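Long-range contact in antifreeze protein (Uncultured bacterium, PDB 6EIO), which binds ice, probably through faces of its beta-solenoid body, and so acts as an antifreeze protein: residues Met105-Leu117 against Tyr122-Thr136. Residues are numbered along the deposited sequence; the frame is centred on the assembly and turned at random.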
loop_
_atom_site.group_PDB
_atom_site.type_symbol
_atom_site.label_atom_id
_atom_site.label_comp_id
_atom_site.label_asym_id
_atom_site.label_seq_id
_atom_site.Cartn_x
_atom_site.Cartn_y
_atom_site.Cartn_z
ATOM N N MET A 105 -1.587 19.986 -7.000
ATOM C CA MET A 105 -2.012 18.830 -6.228
ATOM C C MET A 105 -3.436 19.029 -5.722
ATOM O O MET A 105 -3.935 20.153 -5.592
ATOM C CB MET A 105 -1.064 18.582 -5.068
ATOM C CG MET A 105 -1.277 19.505 -3.920
ATOM S SD MET A 105 -0.172 19.059 -2.587
ATOM C CE MET A 105 1.300 19.818 -2.986
ATOM N N VAL A 106 -4.093 17.914 -5.432
ATOM C CA VAL A 106 -5.505 17.910 -5.094
ATOM C C VAL A 106 -5.702 17.439 -3.665
ATOM O O VAL A 106 -5.188 16.385 -3.279
ATOM C CB VAL A 106 -6.277 17.056 -6.111
ATOM C CG1 VAL A 106 -7.714 16.824 -5.690
ATOM C CG2 VAL A 106 -6.233 17.737 -7.472
ATOM N N THR A 107 -6.491 18.184 -2.909
ATOM C CA THR A 107 -6.890 17.759 -1.578
ATOM C C THR A 107 -8.144 16.892 -1.655
ATOM O O THR A 107 -9.118 17.216 -2.339
ATOM C CB THR A 107 -7.098 18.956 -0.668
ATOM O OG1 THR A 107 -8.092 19.801 -1.238
ATOM C CG2 THR A 107 -5.813 19.708 -0.528
ATOM N N ILE A 108 -8.084 15.755 -0.976
ATOM C CA ILE A 108 -9.194 14.816 -0.824
ATOM C C ILE A 108 -9.130 14.349 0.617
ATOM O O ILE A 108 -8.036 14.195 1.153
ATOM C CB ILE A 108 -9.104 13.543 -1.752
ATOM C CG1 ILE A 108 -7.781 12.779 -1.547
ATOM C CG2 ILE A 108 -9.334 13.888 -3.223
ATOM C CD1 ILE A 108 -7.677 11.459 -2.326
ATOM N N SER A 109 -10.260 13.976 1.202
ATOM C CA SER A 109 -10.231 13.388 2.538
ATOM C C SER A 109 -11.516 12.613 2.752
ATOM O O SER A 109 -12.470 12.716 1.983
ATOM C CB SER A 109 -10.032 14.430 3.630
ATOM O OG SER A 109 -11.174 15.258 3.685
ATOM N N GLY A 110 -11.532 11.838 3.827
ATOM C CA GLY A 110 -12.737 11.134 4.169
ATOM C C GLY A 110 -13.057 10.020 3.186
ATOM O O GLY A 110 -12.179 9.394 2.598
ATOM N N ASN A 111 -14.341 9.746 3.036
ATOM C CA ASN A 111 -14.771 8.679 2.144
ATOM C C ASN A 111 -14.525 9.076 0.694
ATOM O O ASN A 111 -15.048 10.090 0.223
ATOM C CB ASN A 111 -16.248 8.395 2.360
ATOM C CG ASN A 111 -16.778 7.370 1.393
ATOM O OD1 ASN A 111 -16.126 6.367 1.096
ATOM N ND2 ASN A 111 -17.979 7.607 0.900
ATOM N N ILE A 112 -13.762 8.244 -0.022
ATOM C CA ILE A 112 -13.520 8.406 -1.447
ATOM C C ILE A 112 -14.165 7.300 -2.268
ATOM O O ILE A 112 -13.913 7.202 -3.474
ATOM C CB ILE A 112 -12.027 8.569 -1.776
ATOM C CG1 ILE A 112 -11.213 7.369 -1.306
ATOM C CG2 ILE A 112 -11.511 9.866 -1.170
ATOM C CD1 ILE A 112 -9.790 7.396 -1.809
ATOM N N GLY A 113 -15.015 6.480 -1.656
ATOM C CA GLY A 113 -15.780 5.533 -2.439
ATOM C C GLY A 113 -16.617 6.244 -3.486
ATOM O O GLY A 113 -17.167 7.317 -3.247
ATOM N N GLY A 114 -16.696 5.640 -4.670
ATOM C CA GLY A 114 -17.381 6.208 -5.810
ATOM C C GLY A 114 -16.547 7.151 -6.645
ATOM O O GLY A 114 -16.999 7.567 -7.715
ATOM N N LEU A 115 -15.350 7.504 -6.205
ATOM C CA LEU A 115 -14.557 8.483 -6.924
ATOM C C LEU A 115 -13.588 7.812 -7.884
ATOM O O LEU A 115 -13.098 6.715 -7.647
ATOM C CB LEU A 115 -13.745 9.349 -5.975
ATOM C CG LEU A 115 -14.528 10.304 -5.114
ATOM C CD1 LEU A 115 -13.533 11.086 -4.279
ATOM C CD2 LEU A 115 -15.399 11.242 -5.936
ATOM N N THR A 116 -13.308 8.521 -8.963
ATOM C CA THR A 116 -12.208 8.235 -9.858
ATOM C C THR A 116 -11.087 9.226 -9.605
ATOM O O THR A 116 -11.293 10.436 -9.584
ATOM C CB THR A 116 -12.633 8.316 -11.308
ATOM O OG1 THR A 116 -13.369 7.141 -11.601
ATOM C CG2 THR A 116 -11.409 8.383 -12.212
ATOM N N LEU A 117 -9.909 8.700 -9.401
ATOM C CA LEU A 117 -8.694 9.483 -9.231
ATOM C C LEU A 117 -7.843 9.322 -10.483
ATOM O O LEU A 117 -7.451 8.209 -10.842
ATOM C CB LEU A 117 -7.929 9.039 -7.988
ATOM C CG LEU A 117 -8.704 9.112 -6.678
ATOM C CD1 LEU A 117 -7.815 8.709 -5.515
ATOM C CD2 LEU A 117 -9.285 10.506 -6.465
ATOM N N TYR A 122 -2.165 13.627 -4.381
ATOM C CA TYR A 122 -3.339 13.867 -3.559
ATOM C C TYR A 122 -2.909 13.970 -2.109
ATOM O O TYR A 122 -2.027 13.218 -1.669
ATOM C CB TYR A 122 -4.326 12.712 -3.692
ATOM C CG TYR A 122 -4.891 12.584 -5.085
ATOM C CD1 TYR A 122 -4.251 11.823 -6.070
ATOM C CD2 TYR A 122 -6.049 13.260 -5.435
ATOM C CE1 TYR A 122 -4.766 11.723 -7.349
ATOM C CE2 TYR A 122 -6.576 13.170 -6.707
ATOM C CZ TYR A 122 -5.941 12.389 -7.663
ATOM O OH TYR A 122 -6.508 12.316 -8.905
ATOM N N LYS A 123 -3.564 14.858 -1.364
ATOM C CA LYS A 123 -3.261 15.041 0.048
ATOM C C LYS A 123 -4.541 15.064 0.872
ATOM O O LYS A 123 -5.443 15.876 0.625
ATOM C CB LYS A 123 -2.496 16.340 0.277
ATOM C CG LYS A 123 -2.163 16.602 1.724
ATOM C CD LYS A 123 -1.331 17.861 1.878
ATOM C CE LYS A 123 -0.753 17.971 3.280
ATOM N NZ LYS A 123 0.106 16.793 3.630
ATOM N N SER A 124 -4.581 14.193 1.872
ATOM C CA SER A 124 -5.636 14.161 2.877
ATOM C C SER A 124 -5.073 14.648 4.201
ATOM O O SER A 124 -4.105 14.087 4.719
ATOM C CB SER A 124 -6.178 12.745 3.040
ATOM O OG SER A 124 -7.236 12.723 3.987
ATOM N N THR A 125 -5.688 15.685 4.762
ATOM C CA THR A 125 -5.267 16.221 6.048
ATOM C C THR A 125 -5.963 15.535 7.217
ATOM O O THR A 125 -5.726 15.914 8.365
ATOM C CB THR A 125 -5.528 17.730 6.115
ATOM O OG1 THR A 125 -6.927 17.960 5.943
ATOM C CG2 THR A 125 -4.735 18.476 5.042
ATOM N N SER A 126 -6.834 14.572 6.943
ATOM C CA SER A 126 -7.509 13.791 7.976
ATOM C C SER A 126 -7.543 12.331 7.503
ATOM O O SER A 126 -6.812 11.933 6.586
ATOM C CB SER A 126 -8.886 14.413 8.270
ATOM O OG SER A 126 -9.671 14.481 7.095
ATOM N N SER A 127 -8.401 11.521 8.105
ATOM C CA SER A 127 -8.449 10.123 7.713
ATOM C C SER A 127 -9.055 9.981 6.318
ATOM O O SER A 127 -9.949 10.736 5.913
ATOM C CB SER A 127 -9.276 9.308 8.707
ATOM O OG SER A 127 -8.606 9.153 9.950
ATOM N N LEU A 128 -8.544 8.989 5.577
ATOM C CA LEU A 128 -9.016 8.668 4.241
ATOM C C LEU A 128 -9.621 7.270 4.296
ATOM O O LEU A 128 -9.063 6.377 4.943
ATOM C CB LEU A 128 -7.860 8.704 3.237
ATOM C CG LEU A 128 -8.271 8.744 1.766
ATOM C CD1 LEU A 128 -8.931 10.066 1.416
ATOM C CD2 LEU A 128 -7.048 8.510 0.896
ATOM N N ALA A 129 -10.763 7.083 3.637
ATOM C CA ALA A 129 -11.482 5.823 3.757
ATOM C C ALA A 129 -12.140 5.464 2.442
ATOM O O ALA A 129 -12.483 6.330 1.654
ATOM C CB ALA A 129 -12.557 5.913 4.839
ATOM N N VAL A 130 -12.314 4.176 2.218
ATOM C CA VAL A 130 -13.259 3.697 1.225
ATOM C C VAL A 130 -14.379 3.051 2.032
ATOM O O VAL A 130 -14.233 1.929 2.525
ATOM C CB VAL A 130 -12.618 2.729 0.222
ATOM C CG1 VAL A 130 -13.556 2.494 -0.933
ATOM C CG2 VAL A 130 -11.265 3.259 -0.267
ATOM N N SER A 131 -15.493 3.774 2.213
ATOM C CA SER A 131 -16.555 3.303 3.101
ATOM C C SER A 131 -17.793 2.860 2.367
ATOM O O SER A 131 -18.462 1.931 2.811
ATOM C CB SER A 131 -16.950 4.348 4.161
ATOM O OG SER A 131 -17.670 5.455 3.666
ATOM N N SER A 132 -18.091 3.475 1.246
ATOM C CA SER A 132 -19.212 3.052 0.433
ATOM C C SER A 132 -18.666 3.081 -0.968
ATOM O O SER A 132 -17.925 3.992 -1.323
ATOM C CB SER A 132 -20.380 4.036 0.520
ATOM O OG SER A 132 -19.944 5.318 0.104
ATOM N N GLY A 133 -18.977 2.071 -1.735
ATOM C CA GLY A 133 -18.401 2.044 -3.046
ATOM C C GLY A 133 -16.888 1.939 -3.140
ATOM O O GLY A 133 -16.102 1.908 -2.175
ATOM N N ASP A 134 -16.497 1.876 -4.392
ATOM C CA ASP A 134 -15.137 1.510 -4.753
ATOM C C ASP A 134 -14.397 2.757 -5.215
ATOM O O ASP A 134 -15.010 3.714 -5.668
ATOM C CB ASP A 134 -15.156 0.489 -5.881
ATOM C CG ASP A 134 -15.954 -0.745 -5.515
ATOM O OD1 ASP A 134 -15.780 -1.239 -4.387
ATOM O OD2 ASP A 134 -16.757 -1.209 -6.360
ATOM N N VAL A 135 -13.073 2.756 -5.114
ATOM C CA VAL A 135 -12.273 3.846 -5.655
ATOM C C VAL A 135 -11.579 3.342 -6.912
ATOM O O VAL A 135 -11.035 2.236 -6.929
ATOM C CB VAL A 135 -11.299 4.435 -4.609
ATOM C CG1 VAL A 135 -10.271 3.379 -4.121
ATOM C CG2 VAL A 135 -10.618 5.704 -5.171
ATOM N N THR A 136 -11.614 4.154 -7.967
ATOM C CA THR A 136 -11.020 3.788 -9.246
ATOM C C THR A 136 -9.847 4.706 -9.546
ATOM O O THR A 136 -9.982 5.928 -9.475
ATOM C CB THR A 136 -12.059 3.882 -10.367
ATOM O OG1 THR A 136 -13.128 2.983 -10.087
ATOM C CG2 THR A 136 -11.465 3.516 -11.705
HETATM O O HOH W 1 -9.672 17.091 6.227
HETATM O O HOH W 2 -20.197 5.743 -3.038
HETATM O O HOH W 3 -14.996 4.140 -8.455
#
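Backbone bonds join the two chain segments at three short parallel strand pairings, Val106-Thr107 with Tyr122-Lys123, Gly110-Asn111 with Leu128-Ala129, and Thr116 with Thr136. In the first, Val106 O accepts from Lys123 N (2.9 Å) and Lys123 O from Ile108 N; in the second, Gly110 O accepts from Ala129 N and Ala129 O from Ile112 N; in the third, Leu115 O accepts from Thr136 N and Thr136 O from Leu117 N. Between pairings the register slips by two residues, and the corners are bridged by Gly110 N to Ser127 O and Gly114 N to Asp134 O.

Side-chain polar bonds gather on Asn111 at one corner. Its CG lies anti to the backbone N (chi1 176°), which carries the amide across to the turn at Ser131-Ser132. OD1 is gripped from opposite faces of its plane by Ser131 N (2.9 Å) and by Gly113 N (3.0 Å), the latter closing an Asx turn, while ND2 donates to Ser132 OG (3.1 Å).

Such stacking of successive three-sided turns makes up the beta-solenoid of the ice-binding-like family; 105-117 and 122-136 are consecutive coils, and strands 147-151, 155-157 and 163-166 continue the stack beyond 122-136.

Apolar side chains fill the interior. The Tyr122 ring lies alongside Val106, whose CB is 3.9 Å from CD2, and meets Leu117 CD2 at CE2 (3.8 Å); its hydroxyl bonds Thr118 O. Ile108 CD1 reaches Tyr122 CB (3.8 Å), and Ile112 crosses Leu128 at about a right angle, CG2 against CD1 (3.7 Å).

Water also links the coils: one molecule donates to Leu115 O and Asp134 O and accepts from Thr136 OG1.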